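Local coordinates for peroxinectin A (Dictyostelium discoideum, PDB 6ERC), which is a secreted haem peroxidase that uses hydrogen peroxide to oxidise phenolic donors and also oxidises iodide and thiocyanate, at residues W75-I80 with N215-L220. Sequence-based numbering, arbitrary orientation.
Sequences WGQFLI and NENPGL. With HEM (protoporphyrin IX containing Fe), chain F.
Gln77 reaches from helix 70-80 over the haem face to the turn that opens helix 218-241, its amide meeting Asn217 and Glu216. With CG anti to the backbone N (chi1 -172°) and the chain straight beyond it, CB and CG run along pyrrole ring C and the amide carbon ends above C4B. Asn217 ND2 gives a weak, bent bond to Gln77 OE1 (2.9 Å), the amides coming from opposite directions with planes 36° apart. Gln77 NE2 sends a nearly straight but long and weak bond of 3.4 Å to Glu216 OE1, its amide almost perpendicular to the plane of the glutamyl ester group. That same oxygen, the ester carbonyl, takes a firmer bond from Asn217 ND2 (2.7 Å) on its anti side, tilted out of the group's plane. Glu216 bends at CG, and its other oxygen, OE2, is bonded covalently to the haem methyl carbon CMB: the glutamate-methyl ester known from animal haem peroxidases such as myeloperoxidase. The ester fixes OE2 and Asn217 holds OE1, with a weak second donor in Gln77, leaving little room to rotate. Asn217 is also the N-cap of helix 218-241, its OD1 accepting from Leu220 N at 2.8 Å, with the donor well above the carbonyl plane; one amide thus joins helix start and ester. This polar cluster against the haem is the tight part; farther from the haem the contact is looser, made of apolar touches by Leu220, whose CD1 lies 3.8 Å from Phe78 CA and in plane at the edge of the Phe78 ring, while CD2 stops 3.9 Å from Gln77 NE2. No side of the contact faces solvent: Ile223 and Leu227 pack against Phe78, and Leu220 also touches His81, the predicted distal proton acceptor.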
loop_
_atom_site.group_PDB
_atom_site.type_symbol
_atom_site.label_atom_id
_atom_site.label_comp_id
_atom_site.label_asym_id
_atom_site.label_seq_id
_atom_site.Cartn_x
_atom_site.Cartn_y
_atom_site.Cartn_z
ATOM N N TRP A 75 2.335 -2.783 7.862
ATOM C CA TRP A 75 2.615 -1.353 7.832
ATOM C C TRP A 75 2.844 -0.871 6.408
ATOM O O TRP A 75 2.412 0.229 6.043
ATOM C CB TRP A 75 3.826 -1.016 8.697
ATOM C CG TRP A 75 4.001 0.460 8.834
ATOM C CD1 TRP A 75 4.868 1.255 8.145
ATOM C CD2 TRP A 75 3.261 1.327 9.698
ATOM N NE1 TRP A 75 4.721 2.565 8.535
ATOM C CE2 TRP A 75 3.740 2.634 9.488
ATOM C CE3 TRP A 75 2.244 1.122 10.634
ATOM C CZ2 TRP A 75 3.238 3.732 10.182
ATOM C CZ3 TRP A 75 1.748 2.214 11.322
ATOM C CH2 TRP A 75 2.243 3.502 11.091
ATOM N N GLY A 76 3.533 -1.673 5.595
ATOM C CA GLY A 76 3.716 -1.313 4.198
ATOM C C GLY A 76 2.395 -1.098 3.488
ATOM O O GLY A 76 2.204 -0.101 2.789
ATOM N N GLN A 77 1.460 -2.032 3.665
ATOM C CA GLN A 77 0.138 -1.872 3.072
ATOM C C GLN A 77 -0.585 -0.678 3.681
ATOM O O GLN A 77 -1.293 0.055 2.980
ATOM C CB GLN A 77 -0.677 -3.151 3.260
ATOM C CG GLN A 77 -1.998 -3.159 2.513
ATOM C CD GLN A 77 -2.785 -4.431 2.751
ATOM O OE1 GLN A 77 -2.350 -5.315 3.495
ATOM N NE2 GLN A 77 -3.951 -4.533 2.119
ATOM N N PHE A 78 -0.417 -0.470 4.988
ATOM C CA PHE A 78 -0.981 0.710 5.633
ATOM C C PHE A 78 -0.331 1.986 5.121
ATOM O O PHE A 78 -0.999 3.018 5.002
ATOM C CB PHE A 78 -0.813 0.597 7.149
ATOM C CG PHE A 78 -1.431 1.727 7.913
ATOM C CD1 PHE A 78 -2.768 1.689 8.268
ATOM C CD2 PHE A 78 -0.676 2.826 8.280
ATOM C CE1 PHE A 78 -3.339 2.725 8.970
ATOM C CE2 PHE A 78 -1.243 3.865 8.981
ATOM C CZ PHE A 78 -2.576 3.813 9.329
ATOM N N LEU A 79 0.963 1.931 4.798
ATOM C CA LEU A 79 1.670 3.118 4.331
ATOM C C LEU A 79 1.203 3.536 2.942
ATOM O O LEU A 79 0.977 4.723 2.687
ATOM C CB LEU A 79 3.175 2.857 4.339
ATOM C CG LEU A 79 4.079 3.961 3.786
ATOM C CD1 LEU A 79 3.790 5.305 4.438
ATOM C CD2 LEU A 79 5.538 3.574 3.989
ATOM N N ILE A 80 1.060 2.577 2.020
ATOM C CA ILE A 80 0.668 2.937 0.659
ATOM C C ILE A 80 -0.739 3.513 0.640
ATOM O O ILE A 80 -1.046 4.396 -0.170
ATOM C CB ILE A 80 0.790 1.730 -0.295
ATOM C CG1 ILE A 80 0.510 2.170 -1.733
ATOM C CG2 ILE A 80 -0.161 0.613 0.103
ATOM C CD1 ILE A 80 1.607 3.032 -2.327
ATOM N N ASN A 215 -10.913 -2.392 5.128
ATOM C CA ASN A 215 -11.345 -3.727 5.518
ATOM C C ASN A 215 -10.630 -4.835 4.756
ATOM O O ASN A 215 -10.944 -6.008 4.984
ATOM C CB ASN A 215 -12.854 -3.876 5.308
ATOM C CG ASN A 215 -13.662 -2.943 6.188
ATOM O OD1 ASN A 215 -14.076 -3.309 7.288
ATOM N ND2 ASN A 215 -13.896 -1.730 5.701
ATOM N N GLU A 216 -9.686 -4.497 3.869
ATOM C CA GLU A 216 -9.057 -5.504 3.016
ATOM C C GLU A 216 -8.635 -6.727 3.824
ATOM O O GLU A 216 -8.927 -7.865 3.441
ATOM C CB GLU A 216 -7.855 -4.899 2.283
ATOM C CG GLU A 216 -7.412 -5.677 1.032
ATOM C CD GLU A 216 -6.408 -6.788 1.319
ATOM O OE1 GLU A 216 -6.127 -7.062 2.504
ATOM O OE2 GLU A 216 -5.892 -7.387 0.348
ATOM N N ASN A 217 -7.956 -6.516 4.947
ATOM C CA ASN A 217 -7.595 -7.627 5.816
ATOM C C ASN A 217 -7.615 -7.151 7.260
ATOM O O ASN A 217 -7.504 -5.949 7.526
ATOM C CB ASN A 217 -6.220 -8.207 5.460
ATOM C CG ASN A 217 -5.088 -7.249 5.747
ATOM O OD1 ASN A 217 -4.574 -7.200 6.864
ATOM N ND2 ASN A 217 -4.682 -6.488 4.738
ATOM N N PRO A 218 -7.750 -8.074 8.219
ATOM C CA PRO A 218 -7.853 -7.650 9.626
ATOM C C PRO A 218 -6.589 -6.997 10.150
ATOM O O PRO A 218 -6.668 -5.978 10.848
ATOM C CB PRO A 218 -8.163 -8.959 10.369
ATOM C CG PRO A 218 -8.583 -9.941 9.299
ATOM C CD PRO A 218 -7.848 -9.535 8.072
ATOM N N GLY A 219 -5.419 -7.561 9.851
ATOM C CA GLY A 219 -4.181 -6.938 10.279
ATOM C C GLY A 219 -4.094 -5.481 9.876
ATOM O O GLY A 219 -3.498 -4.670 10.588
ATOM N N LEU A 220 -4.688 -5.129 8.734
ATOM C CA LEU A 220 -4.764 -3.729 8.337
ATOM C C LEU A 220 -5.741 -2.965 9.219
ATOM O O LEU A 220 -5.460 -1.837 9.638
ATOM C CB LEU A 220 -5.173 -3.634 6.867
ATOM C CG LEU A 220 -5.260 -2.242 6.239
ATOM C CD1 LEU A 220 -3.915 -1.537 6.291
ATOM C CD2 LEU A 220 -5.759 -2.348 4.803
HETATM C CHA HEM F . -2.533 -2.506 -4.774
HETATM C CHB HEM F . -4.390 -6.238 -2.326
HETATM C CHC HEM F . -0.527 -6.194 0.631
HETATM C CHD HEM F . 1.430 -2.615 -1.981
HETATM C C1A HEM F . -3.334 -3.557 -4.404
HETATM C C2A HEM F . -4.497 -4.024 -5.118
HETATM C C3A HEM F . -5.016 -5.058 -4.450
HETATM C C4A HEM F . -4.194 -5.275 -3.281
HETATM C CMA HEM F . -6.267 -5.880 -4.829
HETATM C CAA HEM F . -5.008 -3.415 -6.434
HETATM C CBA HEM F . -4.787 -4.460 -7.518
HETATM C CGA HEM F . -4.713 -3.794 -8.866
HETATM O O1A HEM F . -3.775 -2.987 -9.095
HETATM O O2A HEM F . -5.588 -4.078 -9.722
HETATM C C1B HEM F . -3.514 -6.528 -1.308
HETATM C C2B HEM F . -3.721 -7.541 -0.303
HETATM C C3B HEM F . -2.660 -7.531 0.521
HETATM C C4B HEM F . -1.744 -6.509 0.056
HETATM C CMB HEM F . -4.985 -8.424 -0.263
HETATM C CAB HEM F . -2.364 -8.412 1.758
HETATM C CBB HEM F . -3.158 -9.414 2.150
HETATM C C1C HEM F . 0.350 -5.230 0.184
HETATM C C2C HEM F . 1.639 -4.899 0.767
HETATM C C3C HEM F . 2.180 -3.900 0.037
HETATM C C4C HEM F . 1.243 -3.583 -1.018
HETATM C CMC HEM F . 2.188 -5.642 2.003
HETATM C CAC HEM F . 3.518 -3.122 0.147
HETATM C CBC HEM F . 4.456 -3.305 1.078
HETATM C C1D HEM F . 0.510 -2.247 -2.933
HETATM C C2D HEM F . 0.634 -1.132 -3.843
HETATM C C3D HEM F . -0.457 -1.116 -4.615
HETATM C C4D HEM F . -1.316 -2.202 -4.213
HETATM C CMD HEM F . 1.841 -0.174 -3.903
HETATM C CAD HEM F . -0.812 -0.112 -5.726
HETATM C CBD HEM F . -1.347 1.120 -5.002
HETATM C CGD HEM F . -2.429 1.798 -5.807
HETATM O O1D HEM F . -3.608 1.374 -5.696
HETATM O O2D HEM F . -2.131 2.765 -6.553
HETATM N NA HEM F . -3.178 -4.343 -3.284
HETATM N NB HEM F . -2.300 -5.916 -1.062
HETATM N NC HEM F . 0.144 -4.405 -0.901
HETATM N ND HEM F . -0.692 -2.876 -3.186
HETATM FE FE HEM F . -1.510 -4.340 -2.103
#